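Local coordinates for oxidoreductase, NAD-binding/iron-sulfur cluster-binding protein (Nitratireductor pacificus pht-3B, PDB 6ZXU) that probably removes halogen substituents from organohalide compounds by reduction, using a bound cobalamin supplied with electrons through two [4Fe-4S] clusters, at residues Tyr432-Ala446 against Lys584-Asn598. Residues are numbered along the deposited sequence; the frame is centred on the assembly and turned at random.
With NA (sodium ion), chain G; SF4 (iron/sulfur cluster), chain E; SF4 (iron/sulfur cluster), chain D.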
loop_
_atom_site.group_PDB
_atom_site.type_symbol
_atom_site.label_atom_id
_atom_site.label_comp_id
_atom_site.label_asym_id
_atom_site.label_seq_id
_atom_site.Cartn_x
_atom_site.Cartn_y
_atom_site.Cartn_z
ATOM N N TYR A 432 8.873 -3.887 -0.021
ATOM C CA TYR A 432 10.269 -3.932 0.309
ATOM C C TYR A 432 11.195 -3.945 -0.923
ATOM O O TYR A 432 12.170 -3.187 -0.985
ATOM C CB TYR A 432 10.600 -5.108 1.241
ATOM C CG TYR A 432 12.102 -5.195 1.557
ATOM C CD1 TYR A 432 12.702 -4.333 2.428
ATOM C CD2 TYR A 432 12.916 -6.098 0.902
ATOM C CE1 TYR A 432 14.014 -4.411 2.713
ATOM C CE2 TYR A 432 14.254 -6.131 1.137
ATOM C CZ TYR A 432 14.798 -5.314 2.079
ATOM O OH TYR A 432 16.155 -5.390 2.299
ATOM N N GLU A 433 10.849 -4.755 -1.917
ATOM C CA GLU A 433 11.837 -5.071 -2.978
ATOM C C GLU A 433 11.969 -3.888 -3.949
ATOM O O GLU A 433 13.093 -3.558 -4.316
ATOM C CB GLU A 433 11.457 -6.316 -3.743
ATOM C CG GLU A 433 11.854 -7.594 -2.972
ATOM C CD GLU A 433 10.908 -7.993 -1.787
ATOM O OE1 GLU A 433 11.260 -8.964 -0.988
ATOM O OE2 GLU A 433 9.821 -7.309 -1.638
ATOM N N THR A 434 10.889 -3.186 -4.214
ATOM C CA THR A 434 10.980 -1.995 -5.012
ATOM C C THR A 434 11.774 -0.896 -4.279
ATOM O O THR A 434 12.657 -0.251 -4.834
ATOM C CB THR A 434 9.615 -1.478 -5.425
ATOM O OG1 THR A 434 9.034 -2.391 -6.340
ATOM C CG2 THR A 434 9.693 -0.132 -6.106
ATOM N N MET A 435 11.509 -0.708 -2.989
ATOM C CA MET A 435 12.200 0.302 -2.254
ATOM C C MET A 435 13.691 0.026 -2.159
ATOM O O MET A 435 14.486 0.980 -2.025
ATOM C CB MET A 435 11.562 0.464 -0.828
ATOM C CG MET A 435 11.601 1.855 -0.281
ATOM S SD MET A 435 10.583 1.980 1.297
ATOM C CE MET A 435 8.898 1.803 0.668
ATOM N N GLU A 436 14.095 -1.234 -2.204
ATOM C CA GLU A 436 15.506 -1.582 -2.173
ATOM C C GLU A 436 16.279 -1.017 -3.369
ATOM O O GLU A 436 17.413 -0.685 -3.231
ATOM C CB GLU A 436 15.688 -3.124 -2.126
ATOM C CG GLU A 436 15.730 -3.695 -0.712
ATOM C CD GLU A 436 16.730 -2.944 0.268
ATOM O OE1 GLU A 436 16.286 -2.106 1.147
ATOM O OE2 GLU A 436 17.984 -3.162 0.143
ATOM N N GLY A 437 15.659 -1.008 -4.543
ATOM C CA GLY A 437 16.271 -0.498 -5.745
ATOM C C GLY A 437 16.337 1.024 -5.812
ATOM O O GLY A 437 17.059 1.564 -6.602
ATOM N N ALA A 438 15.531 1.713 -4.980
ATOM C CA ALA A 438 15.155 3.122 -5.126
ATOM C C ALA A 438 16.000 3.966 -4.218
ATOM O O ALA A 438 16.546 3.510 -3.245
ATOM C CB ALA A 438 13.701 3.317 -4.768
ATOM N N SER A 439 16.104 5.226 -4.567
ATOM C CA SER A 439 16.731 6.227 -3.723
ATOM C C SER A 439 15.775 6.622 -2.530
ATOM O O SER A 439 16.215 7.181 -1.542
ATOM C CB SER A 439 17.046 7.494 -4.551
ATOM O OG SER A 439 17.725 8.423 -3.735
ATOM N N GLY A 440 14.485 6.360 -2.689
ATOM C CA GLY A 440 13.476 6.922 -1.807
ATOM C C GLY A 440 12.823 8.178 -2.275
ATOM O O GLY A 440 11.632 8.374 -2.019
ATOM N N ASP A 441 13.595 9.044 -2.984
ATOM C CA ASP A 441 13.057 10.259 -3.600
ATOM C C ASP A 441 13.299 10.313 -5.133
ATOM O O ASP A 441 13.443 11.390 -5.707
ATOM C CB ASP A 441 13.639 11.441 -2.944
ATOM C CG ASP A 441 15.188 11.393 -2.945
ATOM O OD1 ASP A 441 15.781 10.353 -3.343
ATOM O OD2 ASP A 441 15.784 12.365 -2.465
ATOM N N ASP A 442 13.255 9.168 -5.809
ATOM C CA ASP A 442 13.408 9.152 -7.257
ATOM C C ASP A 442 12.116 9.007 -7.955
ATOM O O ASP A 442 11.086 9.351 -7.394
ATOM C CB ASP A 442 14.427 8.064 -7.645
ATOM C CG ASP A 442 13.996 6.633 -7.218
ATOM O OD1 ASP A 442 12.790 6.375 -7.094
ATOM O OD2 ASP A 442 14.895 5.755 -7.060
ATOM N N TRP A 443 12.112 8.499 -9.196
ATOM C CA TRP A 443 10.928 8.519 -10.067
ATOM C C TRP A 443 9.843 7.554 -9.707
ATOM O O TRP A 443 8.717 7.729 -10.127
ATOM C CB TRP A 443 11.334 8.422 -11.608
ATOM C CG TRP A 443 12.132 9.603 -11.910
ATOM C CD1 TRP A 443 13.480 9.701 -11.997
ATOM C CD2 TRP A 443 11.619 10.940 -11.993
ATOM N NE1 TRP A 443 13.825 11.023 -12.163
ATOM C CE2 TRP A 443 12.706 11.799 -12.132
ATOM C CE3 TRP A 443 10.357 11.479 -11.997
ATOM C CZ2 TRP A 443 12.543 13.210 -12.259
ATOM C CZ3 TRP A 443 10.181 12.865 -12.132
ATOM C CH2 TRP A 443 11.277 13.711 -12.261
ATOM N N ILE A 444 10.130 6.582 -8.868
ATOM C CA ILE A 444 9.113 5.589 -8.492
ATOM C C ILE A 444 8.436 5.885 -7.131
ATOM O O ILE A 444 7.534 5.195 -6.727
ATOM C CB ILE A 444 9.723 4.189 -8.534
ATOM C CG1 ILE A 444 8.644 3.085 -8.718
ATOM C CG2 ILE A 444 10.547 3.875 -7.291
ATOM C CD1 ILE A 444 7.851 3.270 -9.968
ATOM N N SER A 445 8.948 6.859 -6.397
ATOM C CA SER A 445 8.546 7.055 -5.004
ATOM C C SER A 445 7.032 7.264 -4.857
ATOM O O SER A 445 6.373 6.536 -4.136
ATOM C CB SER A 445 9.282 8.232 -4.379
ATOM O OG SER A 445 8.831 8.459 -3.077
ATOM N N ALA A 446 6.501 8.206 -5.602
ATOM C CA ALA A 446 5.099 8.465 -5.532
ATOM C C ALA A 446 4.264 7.302 -6.055
ATOM O O ALA A 446 3.125 7.108 -5.588
ATOM C CB ALA A 446 4.732 9.702 -6.289
ATOM N N LYS A 584 14.219 15.962 -8.988
ATOM C CA LYS A 584 14.969 14.792 -9.381
ATOM C C LYS A 584 14.249 13.480 -9.004
ATOM O O LYS A 584 14.848 12.422 -8.880
ATOM C CB LYS A 584 16.375 14.870 -8.897
ATOM C CG LYS A 584 17.061 16.212 -9.160
ATOM C CD LYS A 584 18.522 16.156 -9.445
ATOM C CE LYS A 584 19.354 15.680 -8.321
ATOM N NZ LYS A 584 20.680 15.103 -8.769
ATOM N N GLY A 585 12.974 13.577 -8.845
ATOM C CA GLY A 585 12.123 12.437 -8.649
ATOM C C GLY A 585 10.684 12.868 -8.464
ATOM O O GLY A 585 10.333 14.059 -8.576
ATOM N N SER A 586 9.833 11.911 -8.077
ATOM C CA SER A 586 8.421 12.192 -7.774
ATOM C C SER A 586 8.113 11.974 -6.268
ATOM O O SER A 586 7.968 10.855 -5.832
ATOM C CB SER A 586 7.572 11.266 -8.598
ATOM O OG SER A 586 6.285 11.761 -8.656
ATOM N N ALA A 587 8.094 13.053 -5.513
ATOM C CA ALA A 587 7.862 13.058 -4.030
ATOM C C ALA A 587 9.008 12.352 -3.314
ATOM O O ALA A 587 10.133 12.385 -3.778
ATOM C CB ALA A 587 6.510 12.467 -3.721
ATOM N N CYS A 588 8.776 11.747 -2.166
ATOM C CA CYS A 588 9.813 11.217 -1.315
ATOM C C CYS A 588 9.234 10.361 -0.205
ATOM O O CYS A 588 8.173 10.703 0.333
ATOM C CB CYS A 588 10.653 12.328 -0.664
ATOM S SG CYS A 588 12.071 11.782 0.395
ATOM N N GLY A 589 9.940 9.291 0.105
ATOM C CA GLY A 589 9.704 8.450 1.287
ATOM C C GLY A 589 10.955 7.778 1.742
ATOM O O GLY A 589 10.961 6.644 2.222
ATOM N N ARG A 590 12.046 8.500 1.631
ATOM C CA ARG A 590 13.339 7.985 1.932
ATOM C C ARG A 590 13.505 7.522 3.351
ATOM O O ARG A 590 14.226 6.529 3.663
ATOM C CB ARG A 590 14.416 9.015 1.583
ATOM C CG ARG A 590 15.839 8.525 1.810
ATOM C CD ARG A 590 16.899 9.337 1.046
ATOM N NE ARG A 590 18.273 9.038 1.494
ATOM C CZ ARG A 590 18.990 8.013 1.099
ATOM N NH1 ARG A 590 18.483 7.177 0.220
ATOM N NH2 ARG A 590 20.171 7.790 1.660
ATOM N N CYS A 591 12.839 8.212 4.282
ATOM C CA CYS A 591 12.855 7.870 5.711
ATOM C C CYS A 591 12.316 6.490 5.919
ATOM O O CYS A 591 12.809 5.728 6.786
ATOM C CB CYS A 591 12.083 8.956 6.479
ATOM S SG CYS A 591 10.483 9.383 5.772
ATOM N N MET A 592 11.331 6.060 5.154
ATOM C CA MET A 592 10.825 4.685 5.267
ATOM C C MET A 592 11.855 3.645 4.794
ATOM O O MET A 592 11.972 2.569 5.376
ATOM C CB MET A 592 9.564 4.473 4.434
ATOM C CG MET A 592 8.360 5.230 4.906
ATOM S SD MET A 592 6.975 4.787 3.799
ATOM C CE MET A 592 7.390 5.827 2.510
ATOM N N LYS A 593 12.639 3.994 3.806
ATOM C CA LYS A 593 13.648 3.098 3.269
ATOM C C LYS A 593 14.798 2.907 4.226
ATOM O O LYS A 593 15.324 1.791 4.335
ATOM C CB LYS A 593 14.141 3.672 1.902
ATOM C CG LYS A 593 15.269 2.833 1.240
ATOM C CD LYS A 593 15.861 3.618 0.078
ATOM C CE LYS A 593 17.234 3.010 -0.350
ATOM N NZ LYS A 593 17.147 1.666 -0.955
ATOM N N MET A 594 15.276 3.988 4.863
ATOM C CA MET A 594 16.516 3.920 5.592
ATOM C C MET A 594 16.394 3.277 6.994
ATOM O O MET A 594 17.388 2.856 7.617
ATOM C CB MET A 594 17.146 5.320 5.641
ATOM C CG MET A 594 17.512 5.898 4.284
ATOM S SD MET A 594 18.806 4.960 3.460
ATOM C CE MET A 594 17.829 4.145 2.491
ATOM N N CYS A 595 15.192 3.140 7.482
ATOM C CA CYS A 595 14.957 2.616 8.785
ATOM C C CYS A 595 15.472 1.177 8.957
ATOM O O CYS A 595 15.154 0.342 8.163
ATOM C CB CYS A 595 13.455 2.733 9.142
ATOM S SG CYS A 595 13.090 2.299 10.855
ATOM N N PRO A 596 16.209 0.887 10.051
ATOM C CA PRO A 596 16.613 -0.492 10.304
ATOM C C PRO A 596 15.476 -1.499 10.344
ATOM O O PRO A 596 15.676 -2.657 9.971
ATOM C CB PRO A 596 17.299 -0.433 11.670
ATOM C CG PRO A 596 17.768 0.954 11.756
ATOM C CD PRO A 596 16.720 1.788 11.081
ATOM N N TRP A 597 14.300 -1.103 10.749
ATOM C CA TRP A 597 13.125 -1.990 10.783
ATOM C C TRP A 597 12.537 -2.304 9.412
ATOM O O TRP A 597 11.665 -3.172 9.302
ATOM C CB TRP A 597 12.034 -1.412 11.658
ATOM C CG TRP A 597 12.412 -1.317 13.131
ATOM C CD1 TRP A 597 13.069 -0.316 13.702
ATOM C CD2 TRP A 597 12.075 -2.248 14.173
ATOM N NE1 TRP A 597 13.169 -0.521 15.051
ATOM C CE2 TRP A 597 12.601 -1.720 15.376
ATOM C CE3 TRP A 597 11.351 -3.454 14.230
ATOM C CZ2 TRP A 597 12.414 -2.318 16.584
ATOM C CZ3 TRP A 597 11.198 -4.071 15.443
ATOM C CH2 TRP A 597 11.762 -3.523 16.605
ATOM N N ASN A 598 12.983 -1.599 8.392
ATOM C CA ASN A 598 12.649 -1.928 7.044
ATOM C C ASN A 598 13.569 -3.042 6.590
ATOM O O ASN A 598 14.722 -2.788 6.236
ATOM C CB ASN A 598 12.711 -0.649 6.149
ATOM C CG ASN A 598 12.491 -0.982 4.632
ATOM O OD1 ASN A 598 11.679 -1.820 4.265
ATOM N ND2 ASN A 598 13.358 -0.440 3.794
HETATM NA NA NA G . 16.824 -1.373 6.394
HETATM FE FE1 SF4 E . 9.902 13.948 4.154
HETATM FE FE2 SF4 E . 11.585 12.513 2.483
HETATM FE FE3 SF4 E . 10.898 11.475 4.983
HETATM FE FE4 SF4 E . 12.580 13.637 4.756
HETATM S S1 SF4 E . 12.917 11.587 4.019
HETATM S S2 SF4 E . 10.821 13.385 6.148
HETATM S S3 SF4 E . 11.682 14.679 2.949
HETATM S S4 SF4 E . 9.526 11.953 3.297
HETATM FE FE1 SF4 D . 14.288 6.524 12.702
HETATM FE FE2 SF4 D . 15.990 4.522 13.680
HETATM FE FE3 SF4 D . 13.735 3.821 12.365
HETATM FE FE4 SF4 D . 13.471 4.953 14.833
HETATM S S1 SF4 D . 14.493 3.003 14.250
HETATM S S2 SF4 D . 12.335 5.471 13.035
HETATM S S3 SF4 D . 15.203 6.377 14.683
HETATM S S4 SF4 D . 15.516 4.980 11.622
HETATM O O HOH W 1 13.850 -1.188 1.256
HETATM O O HOH W 2 16.990 -0.588 4.055
HETATM O O HOH W 3 6.213 9.434 -2.248
HETATM O O HOH W 4 18.345 0.199 7.017
HETATM O O HOH W 5 17.620 -3.004 7.835
#
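Gly440 and Arg590 bring their CA atoms within 3.9 Å where the loop after helix 432-437 meets the start of helix 590-594, the two helix axes crossing at -102°. A side chain on Gly440 would run into the Arg590 backbone, so glycine fits; its O takes the N-H of Gly589, the helix N-cap, at 2.9 Å. Lys593 is long enough to pass its methylenes along Met435 and, bending at chi4 (68°), to place NZ 2.9 Å from Met435 O, with a weak bond to Ala438 O; the ammonium thus sits at the carbonyl end of helix 432-437, where its charge suits the carbonyl oxygens gathered there. Extended Arg590 donates from NH1 to Ser439 O at 2.9 Å, the acceptor lying in the guanidinium plane, while NH2 pairs with Glu548. Farther along, Gly585 lays its CA over the six-membered ring of Trp443, 3.5 Å from the centroid, a CH-pi contact; a side chain on Gly585 would strike Asp441 O and Asp442 CA. Trp443 NE1 bonds Thr658. A leucine in place of Trp443 would probably leave Gly585 without its flat cover and Thr658 without its indole partner. Cys588, against whose SG Asp441 CB packs, and Cys591 bind one [4Fe-4S] cluster; Cys595, before a proline in ferredoxin-like spacing, binds the other. Helix 445-469 continues from the first segment, Met435 touching its Gln448, whereas Trp597 packs on helix 603-614 and strand 505-506.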